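Local coordinates for pesticidal crystal protein CRY4AA (Bacillus thuringiensis, PDB 2C9K), which binds the midgut epithelial cells of insects and promotes their colloid-osmotic lysis as a pore-forming, mosquito-larvicidal toxin, at residues Asn226-Arg229 with Thr230-Thr234; Thr199-Lys202 with Lys203-Leu207; Leu440-Pro443 with Ala444-Lys447; Asp133-Asn136 with Ile137-Ser141. One frame throughout, in Å; residues are numbered along the deposited sequence.

Interaction 1 (Asn226-Arg229 with Thr230-Thr234); sequences NTYR and TKMTT
Arg229 O is gripped twice by Thr233: the hydroxyl OG1 donates to it at 2.7 Å and the backbone N at 2.8 Å, the two arriving from opposite faces of the carbonyl plane. One helical turn earlier a water sits in a polar notch, donating to Asn226 OD1 and to Thr230 OG1 and accepting from Arg229 NE. Arg229 NH2 also donates to Asn226 OD1 at 2.8 Å, in both the carbonyl and the guanidinium plane and on a lone pair of the amide oxygen. This pair of links holds the guanidinium edge-on to the amide, while the bend of the arginine chain at chi3 (60°) turns its end back toward Asn226. On another side of the helix Met232 CG lies over one face of the Tyr228 ring, 3.6 Å from the centroid, a CH-pi contact with the sulfur oblique to the ring. Asn226 ND2 and Thr230 OG1 both reach Tyr264 O on strand 262-267, and Arg229 NH1 forms a salt bridge with Glu283. Helix 222-240 thus turns its polar groups toward that strand and helix 279-286, and Tyr228 and Met232 toward helices 183-208 and 46-58.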
loop_
_atom_site.group_PDB
_atom_site.type_symbol
_atom_site.label_atom_id
_atom_site.label_comp_id
_atom_site.label_asym_id
_atom_site.label_seq_id
_atom_site.Cartn_x
_atom_site.Cartn_y
_atom_site.Cartn_z
ATOM N N ASN A 226 12.894 5.662 6.516
ATOM C CA ASN A 226 12.358 5.090 5.296
ATOM C C ASN A 226 12.146 3.572 5.372
ATOM O O ASN A 226 11.150 3.057 4.863
ATOM C CB ASN A 226 13.277 5.441 4.125
ATOM C CG ASN A 226 12.727 4.977 2.802
ATOM O OD1 ASN A 226 11.726 5.505 2.311
ATOM N ND2 ASN A 226 13.374 3.975 2.211
ATOM N N THR A 227 13.071 2.857 6.003
ATOM C CA THR A 227 12.943 1.410 6.107
ATOM C C THR A 227 11.707 1.049 6.923
ATOM O O THR A 227 10.900 0.206 6.527
ATOM C CB THR A 227 14.192 0.782 6.768
ATOM O OG1 THR A 227 15.347 1.088 5.983
ATOM C CG2 THR A 227 14.051 -0.725 6.860
ATOM N N TYR A 228 11.563 1.698 8.068
ATOM C CA TYR A 228 10.431 1.446 8.942
ATOM C C TYR A 228 9.101 1.667 8.209
ATOM O O TYR A 228 8.119 0.959 8.455
ATOM C CB TYR A 228 10.511 2.362 10.153
ATOM C CG TYR A 228 9.316 2.254 11.049
ATOM C CD1 TYR A 228 9.117 1.136 11.858
ATOM C CD2 TYR A 228 8.372 3.272 11.089
ATOM C CE1 TYR A 228 8.012 1.043 12.685
ATOM C CE2 TYR A 228 7.262 3.188 11.912
ATOM C CZ TYR A 228 7.087 2.078 12.708
ATOM O OH TYR A 228 5.985 2.032 13.536
ATOM N N ARG A 229 9.091 2.647 7.306
ATOM C CA ARG A 229 7.911 2.999 6.521
ATOM C C ARG A 229 7.596 1.933 5.480
ATOM O O ARG A 229 6.442 1.537 5.292
ATOM C CB ARG A 229 8.130 4.354 5.831
ATOM C CG ARG A 229 7.019 4.765 4.866
ATOM C CD ARG A 229 7.187 6.205 4.406
ATOM N NE ARG A 229 8.447 6.423 3.705
ATOM C CZ ARG A 229 8.956 7.626 3.462
ATOM N NH1 ARG A 229 8.315 8.716 3.860
ATOM N NH2 ARG A 229 10.115 7.738 2.834
ATOM N N THR A 230 8.631 1.466 4.801
ATOM C CA THR A 230 8.454 0.446 3.789
ATOM C C THR A 230 7.990 -0.869 4.408
ATOM O O THR A 230 7.081 -1.512 3.890
ATOM C CB THR A 230 9.759 0.221 3.031
ATOM O OG1 THR A 230 10.136 1.443 2.385
ATOM C CG2 THR A 230 9.592 -0.874 1.995
ATOM N N LYS A 231 8.605 -1.264 5.519
ATOM C CA LYS A 231 8.241 -2.518 6.179
ATOM C C LYS A 231 6.843 -2.450 6.774
ATOM O O LYS A 231 6.054 -3.371 6.593
ATOM C CB LYS A 231 9.244 -2.873 7.286
ATOM C CG LYS A 231 10.703 -2.873 6.851
ATOM C CD LYS A 231 10.944 -3.800 5.677
ATOM C CE LYS A 231 12.306 -3.547 5.023
ATOM N NZ LYS A 231 13.477 -4.093 5.782
ATOM N N MET A 232 6.538 -1.359 7.475
ATOM C CA MET A 232 5.231 -1.199 8.102
ATOM C C MET A 232 4.106 -0.937 7.111
ATOM O O MET A 232 2.948 -1.265 7.373
ATOM C CB MET A 232 5.274 -0.083 9.146
ATOM C CG MET A 232 6.145 -0.406 10.344
ATOM S SD MET A 232 5.683 -1.955 11.162
ATOM C CE MET A 232 6.823 -3.092 10.450
ATOM N N THR A 233 4.420 -0.335 5.975
ATOM C CA THR A 233 3.371 -0.099 5.002
ATOM C C THR A 233 2.879 -1.446 4.493
ATOM O O THR A 233 1.676 -1.684 4.421
ATOM C CB THR A 233 3.869 0.728 3.819
ATOM O OG1 THR A 233 4.030 2.090 4.231
ATOM C CG2 THR A 233 2.880 0.653 2.660
ATOM N N THR A 234 3.814 -2.331 4.158
ATOM C CA THR A 234 3.468 -3.650 3.651
ATOM C C THR A 234 2.934 -4.575 4.740
ATOM O O THR A 234 2.298 -5.583 4.439
ATOM C CB THR A 234 4.678 -4.329 2.999
ATOM O OG1 THR A 234 5.644 -4.658 4.000
ATOM C CG2 THR A 234 5.316 -3.404 2.005
HETATM O O HOH W 1 9.525 4.419 2.057
#

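Interaction 2 (Thr199-Lys202 with Lys203-Leu207); sequences TTYK and KGLNL
Leu205 sets its two methyl branches about the phenol end of Tyr201, one helical turn back: CD1 and CD2 each lie 3.5 Å from Tyr201 OH, and CD2 lies 3.7 Å from Tyr201 CZ. The leucine meets the ring obliquely. With CG anti to the backbone N (chi1 168°), Tyr201 starts away from the next turn, yet the end of its ring comes back to meet Leu205's methyls. The backbone beneath is helical, Leu205 N donating to Tyr201 O at 3.2 Å and Asn206 N to Lys202 O at 2.8 Å. This is the closely packed side: Tyr201 also leans on Leu237 and Leu140, while Gly204, lacking a side chain, brings its backbone against Ile137 and the hydroxyl end of Tyr228. The other side is looser. Thr199 and Lys203 run alongside each other, with only a distant touch of 4.2 Å between Thr199 CG2 and Lys203 CE. The extended Lys203 carries its NZ to a salt bridge with Asp133, Lys202 NZ reaches Pro492 O, and Asn206 turns its amide away from the preceding turn. The chemistry is therefore divided round one helix: tyrosine, glycine and leucine serve close packing within the helical domain, whereas the two lysines reach by long, extended chains to separate polar partners, Lys202 even to Pro492 in the C-terminal domain.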
loop_
_atom_site.group_PDB
_atom_site.type_symbol
_atom_site.label_atom_id
_atom_site.label_comp_id
_atom_site.label_asym_id
_atom_site.label_seq_id
_atom_site.Cartn_x
_atom_site.Cartn_y
_atom_site.Cartn_z
ATOM N N THR A 199 -2.244 5.383 14.559
ATOM C CA THR A 199 -1.674 6.145 15.672
ATOM C C THR A 199 -0.296 5.595 16.036
ATOM O O THR A 199 0.700 6.325 16.051
ATOM C CB THR A 199 -2.566 6.069 16.945
ATOM O OG1 THR A 199 -3.729 6.883 16.772
ATOM C CG2 THR A 199 -1.803 6.546 18.156
ATOM N N THR A 200 -0.261 4.298 16.331
ATOM C CA THR A 200 0.963 3.623 16.720
ATOM C C THR A 200 2.017 3.712 15.630
ATOM O O THR A 200 3.203 3.898 15.914
ATOM C CB THR A 200 0.677 2.150 17.042
ATOM O OG1 THR A 200 -0.372 2.084 18.015
ATOM C CG2 THR A 200 1.920 1.466 17.603
ATOM N N TYR A 201 1.574 3.575 14.383
ATOM C CA TYR A 201 2.467 3.653 13.238
ATOM C C TYR A 201 3.183 4.997 13.238
ATOM O O TYR A 201 4.372 5.076 12.924
ATOM C CB TYR A 201 1.687 3.497 11.923
ATOM C CG TYR A 201 2.520 3.864 10.718
ATOM C CD1 TYR A 201 3.705 3.182 10.439
ATOM C CD2 TYR A 201 2.180 4.954 9.914
ATOM C CE1 TYR A 201 4.534 3.580 9.401
ATOM C CE2 TYR A 201 2.999 5.364 8.878
ATOM C CZ TYR A 201 4.178 4.673 8.627
ATOM O OH TYR A 201 5.014 5.079 7.615
ATOM N N LYS A 202 2.461 6.057 13.581
ATOM C CA LYS A 202 3.066 7.383 13.607
ATOM C C LYS A 202 3.935 7.609 14.851
ATOM O O LYS A 202 4.863 8.420 14.833
ATOM C CB LYS A 202 1.977 8.454 13.476
ATOM C CG LYS A 202 1.280 8.375 12.130
ATOM C CD LYS A 202 0.285 9.484 11.903
ATOM C CE LYS A 202 -0.298 9.377 10.483
ATOM N NZ LYS A 202 -1.304 10.444 10.145
ATOM N N LYS A 203 3.652 6.883 15.929
ATOM C CA LYS A 203 4.456 7.027 17.135
ATOM C C LYS A 203 5.845 6.519 16.824
ATOM O O LYS A 203 6.833 7.042 17.341
ATOM C CB LYS A 203 3.864 6.232 18.301
ATOM C CG LYS A 203 2.735 6.950 19.006
ATOM C CD LYS A 203 2.329 6.239 20.287
ATOM C CE LYS A 203 1.236 7.013 21.015
ATOM N NZ LYS A 203 0.735 6.286 22.215
ATOM N N GLY A 204 5.907 5.495 15.974
ATOM C CA GLY A 204 7.183 4.919 15.587
ATOM C C GLY A 204 7.910 5.846 14.635
ATOM O O GLY A 204 9.114 6.080 14.770
ATOM N N LEU A 205 7.162 6.372 13.670
ATOM C CA LEU A 205 7.695 7.293 12.678
ATOM C C LEU A 205 8.292 8.478 13.422
ATOM O O LEU A 205 9.369 8.961 13.079
ATOM C CB LEU A 205 6.568 7.764 11.749
ATOM C CG LEU A 205 6.821 7.757 10.229
ATOM C CD1 LEU A 205 7.449 6.449 9.790
ATOM C CD2 LEU A 205 5.509 7.968 9.508
ATOM N N ASN A 206 7.594 8.926 14.461
ATOM C CA ASN A 206 8.047 10.056 15.257
ATOM C C ASN A 206 9.189 9.676 16.186
ATOM O O ASN A 206 10.019 10.511 16.536
ATOM C CB ASN A 206 6.885 10.635 16.052
ATOM C CG ASN A 206 7.328 11.691 17.037
ATOM O OD1 ASN A 206 7.629 11.387 18.194
ATOM N ND2 ASN A 206 7.385 12.940 16.584
ATOM N N LEU A 207 9.236 8.415 16.592
ATOM C CA LEU A 207 10.315 7.962 17.453
ATOM C C LEU A 207 11.613 8.117 16.663
ATOM O O LEU A 207 12.550 8.790 17.093
ATOM C CB LEU A 207 10.114 6.494 17.834
ATOM C CG LEU A 207 11.264 5.836 18.601
ATOM C CD1 LEU A 207 11.488 6.573 19.911
ATOM C CD2 LEU A 207 10.951 4.365 18.843
#

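Interaction 3 (Leu440-Pro443 with Ala444-Lys447); sequences LSIP and ATYK
Ile442 O and Tyr446 N close an alpha-turn in the loop between strands 432-440 and 450-457, in the middle domain of the three-domain Cry toxins. The bond is 2.8 Å long and nearly straight, 173° at the hydrogen. Inside the same curve Pro443 and Ala444 have the backbone angles of a type I beta-turn, and the proline ring restricts the first corner. Thr445 N also points at Ile442 O, but its modelled position is doubtful. Beside the turn, the side chains of Ile442 and Tyr446 extend together. Ile442 CB lies 3.9 Å from Tyr446 CD1, and Ile442 CD1 is 4.1 Å from Tyr446 CE1. Placing CG beside the backbone N (chi1 -43°) brings the Tyr446 ring alongside the isoleucine, with Ile442 O at the ring edge, in its plane. Thr445 CG2 lies over one ring face, offset toward the rim. Further out, the ring meets that of Tyr274 with planes at about 55° and touches Pro273, while Ile442 rests on Tyr281 of helix 279-286. Leu440 is hydrogen-bonded through its backbone to Val450, joining the base of the loop. The place of this turn among the exposed loops of the domain is consistent with a part in receptor recognition, as in other Cry toxins. At the far end of the ring, Tyr446 OH hydrogen-bonds Tyr277 OH.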
loop_
_atom_site.group_PDB
_atom_site.type_symbol
_atom_site.label_atom_id
_atom_site.label_comp_id
_atom_site.label_asym_id
_atom_site.label_seq_id
_atom_site.Cartn_x
_atom_site.Cartn_y
_atom_site.Cartn_z
ATOM N N LEU A 440 19.803 11.537 -5.542
ATOM C CA LEU A 440 20.293 12.727 -4.851
ATOM C C LEU A 440 21.788 12.812 -5.127
ATOM O O LEU A 440 22.536 11.883 -4.832
ATOM C CB LEU A 440 20.051 12.635 -3.338
ATOM C CG LEU A 440 20.816 13.583 -2.388
ATOM C CD1 LEU A 440 20.728 15.021 -2.864
ATOM C CD2 LEU A 440 20.240 13.467 -0.979
ATOM N N SER A 441 22.214 13.918 -5.723
ATOM C CA SER A 441 23.621 14.123 -6.044
ATOM C C SER A 441 23.868 15.590 -6.315
ATOM O O SER A 441 23.100 16.250 -7.017
ATOM C CB SER A 441 24.013 13.332 -7.286
ATOM O OG SER A 441 23.456 13.935 -8.436
ATOM N N ILE A 442 24.949 16.095 -5.748
ATOM C CA ILE A 442 25.333 17.480 -5.919
ATOM C C ILE A 442 26.691 17.402 -6.600
ATOM O O ILE A 442 27.726 17.388 -5.934
ATOM C CB ILE A 442 25.450 18.156 -4.553
ATOM C CG1 ILE A 442 24.158 17.912 -3.768
ATOM C CG2 ILE A 442 25.708 19.632 -4.723
ATOM C CD1 ILE A 442 24.215 18.342 -2.337
ATOM N N PRO A 443 26.700 17.316 -7.942
ATOM C CA PRO A 443 27.932 17.225 -8.738
ATOM C C PRO A 443 28.926 18.332 -8.429
ATOM O O PRO A 443 30.125 18.096 -8.326
ATOM C CB PRO A 443 27.421 17.295 -10.175
ATOM C CG PRO A 443 26.072 16.660 -10.076
ATOM C CD PRO A 443 25.515 17.289 -8.817
ATOM N N ALA A 444 28.423 19.545 -8.277
ATOM C CA ALA A 444 29.282 20.679 -7.979
ATOM C C ALA A 444 30.201 20.431 -6.779
ATOM O O ALA A 444 31.120 21.213 -6.523
ATOM C CB ALA A 444 28.423 21.919 -7.727
ATOM N N THR A 445 29.979 19.340 -6.054
ATOM C CA THR A 445 30.778 19.078 -4.863
ATOM C C THR A 445 31.181 17.626 -4.644
ATOM O O THR A 445 32.322 17.341 -4.291
ATOM C CB THR A 445 30.012 19.556 -3.603
ATOM O OG1 THR A 445 29.706 20.954 -3.728
ATOM C CG2 THR A 445 30.833 19.310 -2.349
ATOM N N TYR A 446 30.243 16.708 -4.851
ATOM C CA TYR A 446 30.515 15.298 -4.626
ATOM C C TYR A 446 30.476 14.426 -5.861
ATOM O O TYR A 446 29.945 14.807 -6.909
ATOM C CB TYR A 446 29.518 14.730 -3.625
ATOM C CG TYR A 446 29.251 15.621 -2.441
ATOM C CD1 TYR A 446 28.428 16.734 -2.554
ATOM C CD2 TYR A 446 29.809 15.336 -1.201
ATOM C CE1 TYR A 446 28.165 17.537 -1.462
ATOM C CE2 TYR A 446 29.550 16.134 -0.101
ATOM C CZ TYR A 446 28.728 17.231 -0.238
ATOM O OH TYR A 446 28.472 18.010 0.860
ATOM N N LYS A 447 31.045 13.232 -5.709
ATOM C CA LYS A 447 31.074 12.241 -6.775
ATOM C C LYS A 447 30.107 11.122 -6.415
ATOM O O LYS A 447 29.798 10.272 -7.249
ATOM C CB LYS A 447 32.479 11.666 -6.948
ATOM C CG LYS A 447 33.458 12.619 -7.574
ATOM C CD LYS A 447 34.782 11.926 -7.818
ATOM C CE LYS A 447 35.811 12.898 -8.354
ATOM N NZ LYS A 447 35.261 13.608 -9.530
#

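Interaction 4 (Asp133-Asn136 with Ile137-Ser141); sequences DYYN and ILVLS
Val139 CG2 stands over one face of the Tyr135 ring, 3.8 Å from its centroid and 23° off the normal, a CH-pi contact displaced toward Tyr135 CE1. With CG1 anti to the backbone N (chi1 178°), CG2 is the methyl turned to the ring. A second apolar group forms around Tyr134. Leu138 brings both methyl branches to the outer end of that ring, its CD2 3.7 Å from Tyr134 CZ, while Ile137 CD1 approaches Tyr134 CD1 more loosely at 4.2 Å. Leu138 and Ile137 both meet the ring obliquely. The bonds from Leu138 N to Tyr134 O (3.1 Å) and from Val139 N to Asn136 O (3.4 Å) are weak, where helix 129-137 passes into helix 140-164. Around this core the polar ends find main-chain partners. Tyr134 OH bonds to Lys60 O and Tyr135 OH to Leu121 O, which fixes the outer end of each ring. Buried Asn136 gives its ND2 to Cys132 O and Val122 O, tying the turn back to the end of helix 103-123. Cys132 is joined by a disulfide to Cys125, and Cys125 in turn touches Tyr135. The contact lies within the N-terminal helical bundle of the three-domain Cry toxins, where these side chains pack against helices 46-58, 64-74 and 183-208; helices 103-123 and 140-164, joined through this region, probably form the helical hairpin thought to enter the membrane during pore formation in this family.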
loop_
_atom_site.group_PDB
_atom_site.type_symbol
_atom_site.label_atom_id
_atom_site.label_comp_id
_atom_site.label_asym_id
_atom_site.label_seq_id
_atom_site.Cartn_x
_atom_site.Cartn_y
_atom_site.Cartn_z
ATOM N N ASP A 133 5.619 2.627 24.867
ATOM C CA ASP A 133 5.256 3.069 23.527
ATOM C C ASP A 133 6.137 2.355 22.517
ATOM O O ASP A 133 5.685 1.981 21.440
ATOM C CB ASP A 133 5.442 4.581 23.391
ATOM C CG ASP A 133 4.275 5.361 23.958
ATOM O OD1 ASP A 133 3.193 5.358 23.332
ATOM O OD2 ASP A 133 4.436 5.973 25.035
ATOM N N TYR A 134 7.400 2.164 22.878
ATOM C CA TYR A 134 8.352 1.496 22.006
ATOM C C TYR A 134 8.006 0.022 21.868
ATOM O O TYR A 134 8.160 -0.555 20.794
ATOM C CB TYR A 134 9.773 1.651 22.552
ATOM C CG TYR A 134 10.809 0.870 21.778
ATOM C CD1 TYR A 134 11.011 1.098 20.414
ATOM C CD2 TYR A 134 11.577 -0.111 22.400
ATOM C CE1 TYR A 134 11.950 0.361 19.696
ATOM C CE2 TYR A 134 12.513 -0.845 21.691
ATOM C CZ TYR A 134 12.695 -0.607 20.343
ATOM O OH TYR A 134 13.629 -1.334 19.645
ATOM N N TYR A 135 7.540 -0.582 22.958
ATOM C CA TYR A 135 7.161 -1.993 22.953
ATOM C C TYR A 135 5.935 -2.241 22.073
ATOM O O TYR A 135 5.834 -3.276 21.416
ATOM C CB TYR A 135 6.865 -2.488 24.379
ATOM C CG TYR A 135 6.011 -3.745 24.415
ATOM C CD1 TYR A 135 6.572 -5.009 24.244
ATOM C CD2 TYR A 135 4.624 -3.659 24.562
ATOM C CE1 TYR A 135 5.770 -6.154 24.219
ATOM C CE2 TYR A 135 3.821 -4.789 24.536
ATOM C CZ TYR A 135 4.396 -6.032 24.365
ATOM O OH TYR A 135 3.585 -7.146 24.345
ATOM N N ASN A 136 5.000 -1.297 22.067
ATOM C CA ASN A 136 3.796 -1.467 21.271
ATOM C C ASN A 136 3.972 -1.179 19.796
ATOM O O ASN A 136 3.252 -1.734 18.975
ATOM C CB ASN A 136 2.660 -0.632 21.841
ATOM C CG ASN A 136 1.942 -1.345 22.963
ATOM O OD1 ASN A 136 1.286 -2.369 22.745
ATOM N ND2 ASN A 136 2.073 -0.822 24.176
ATOM N N ILE A 137 4.917 -0.320 19.444
ATOM C CA ILE A 137 5.136 -0.066 18.033
ATOM C C ILE A 137 5.957 -1.250 17.524
ATOM O O ILE A 137 5.926 -1.592 16.342
ATOM C CB ILE A 137 5.937 1.221 17.775
ATOM C CG1 ILE A 137 7.402 0.992 18.092
ATOM C CG2 ILE A 137 5.400 2.354 18.607
ATOM C CD1 ILE A 137 8.286 1.909 17.336
ATOM N N LEU A 138 6.689 -1.868 18.444
ATOM C CA LEU A 138 7.544 -3.005 18.139
ATOM C C LEU A 138 6.701 -4.271 17.985
ATOM O O LEU A 138 7.156 -5.271 17.442
ATOM C CB LEU A 138 8.572 -3.184 19.266
ATOM C CG LEU A 138 9.960 -3.698 18.876
ATOM C CD1 LEU A 138 10.570 -2.740 17.861
ATOM C CD2 LEU A 138 10.854 -3.817 20.105
ATOM N N VAL A 139 5.463 -4.218 18.460
ATOM C CA VAL A 139 4.556 -5.355 18.386
ATOM C C VAL A 139 3.399 -5.044 17.425
ATOM O O VAL A 139 2.565 -5.908 17.137
ATOM C CB VAL A 139 3.993 -5.686 19.794
ATOM C CG1 VAL A 139 3.031 -6.831 19.723
ATOM C CG2 VAL A 139 5.122 -6.047 20.733
ATOM N N LEU A 140 3.365 -3.808 16.922
ATOM C CA LEU A 140 2.316 -3.365 16.010
ATOM C C LEU A 140 2.059 -4.306 14.844
ATOM O O LEU A 140 0.910 -4.595 14.530
ATOM C CB LEU A 140 2.632 -1.969 15.463
ATOM C CG LEU A 140 1.597 -1.406 14.474
ATOM C CD1 LEU A 140 0.252 -1.251 15.168
ATOM C CD2 LEU A 140 2.061 -0.071 13.932
ATOM N N SER A 141 3.110 -4.790 14.193
ATOM C CA SER A 141 2.893 -5.679 13.060
ATOM C C SER A 141 2.155 -6.958 13.469
ATOM O O SER A 141 1.311 -7.453 12.727
ATOM C CB SER A 141 4.220 -6.005 12.352
ATOM O OG SER A 141 5.024 -6.899 13.091
#

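In the fold
Interactions 1, 2 and 4 belong to one helical bundle in the N-terminal domain, whereas interaction 3 is a surface loop of the middle domain, its centre about 28 to 38 Å from the centres of the others. Interaction 2 touches both its bundle neighbours: interaction 1 where Arg229 CG meets Tyr201 OH at 3.4 Å, and interaction 4 through the Lys203-Asp133 salt bridge and the packing of Leu207 on Tyr134. Interactions 1 and 4 are buried, yet the first mixes a water-bridged polar network with a CH-pi contact, while the fourth is mainly ring and methyl packing. Interaction 2, partly buried, packs tyrosine on leucine and sends out lysines; interaction 3 relies on a backbone turn.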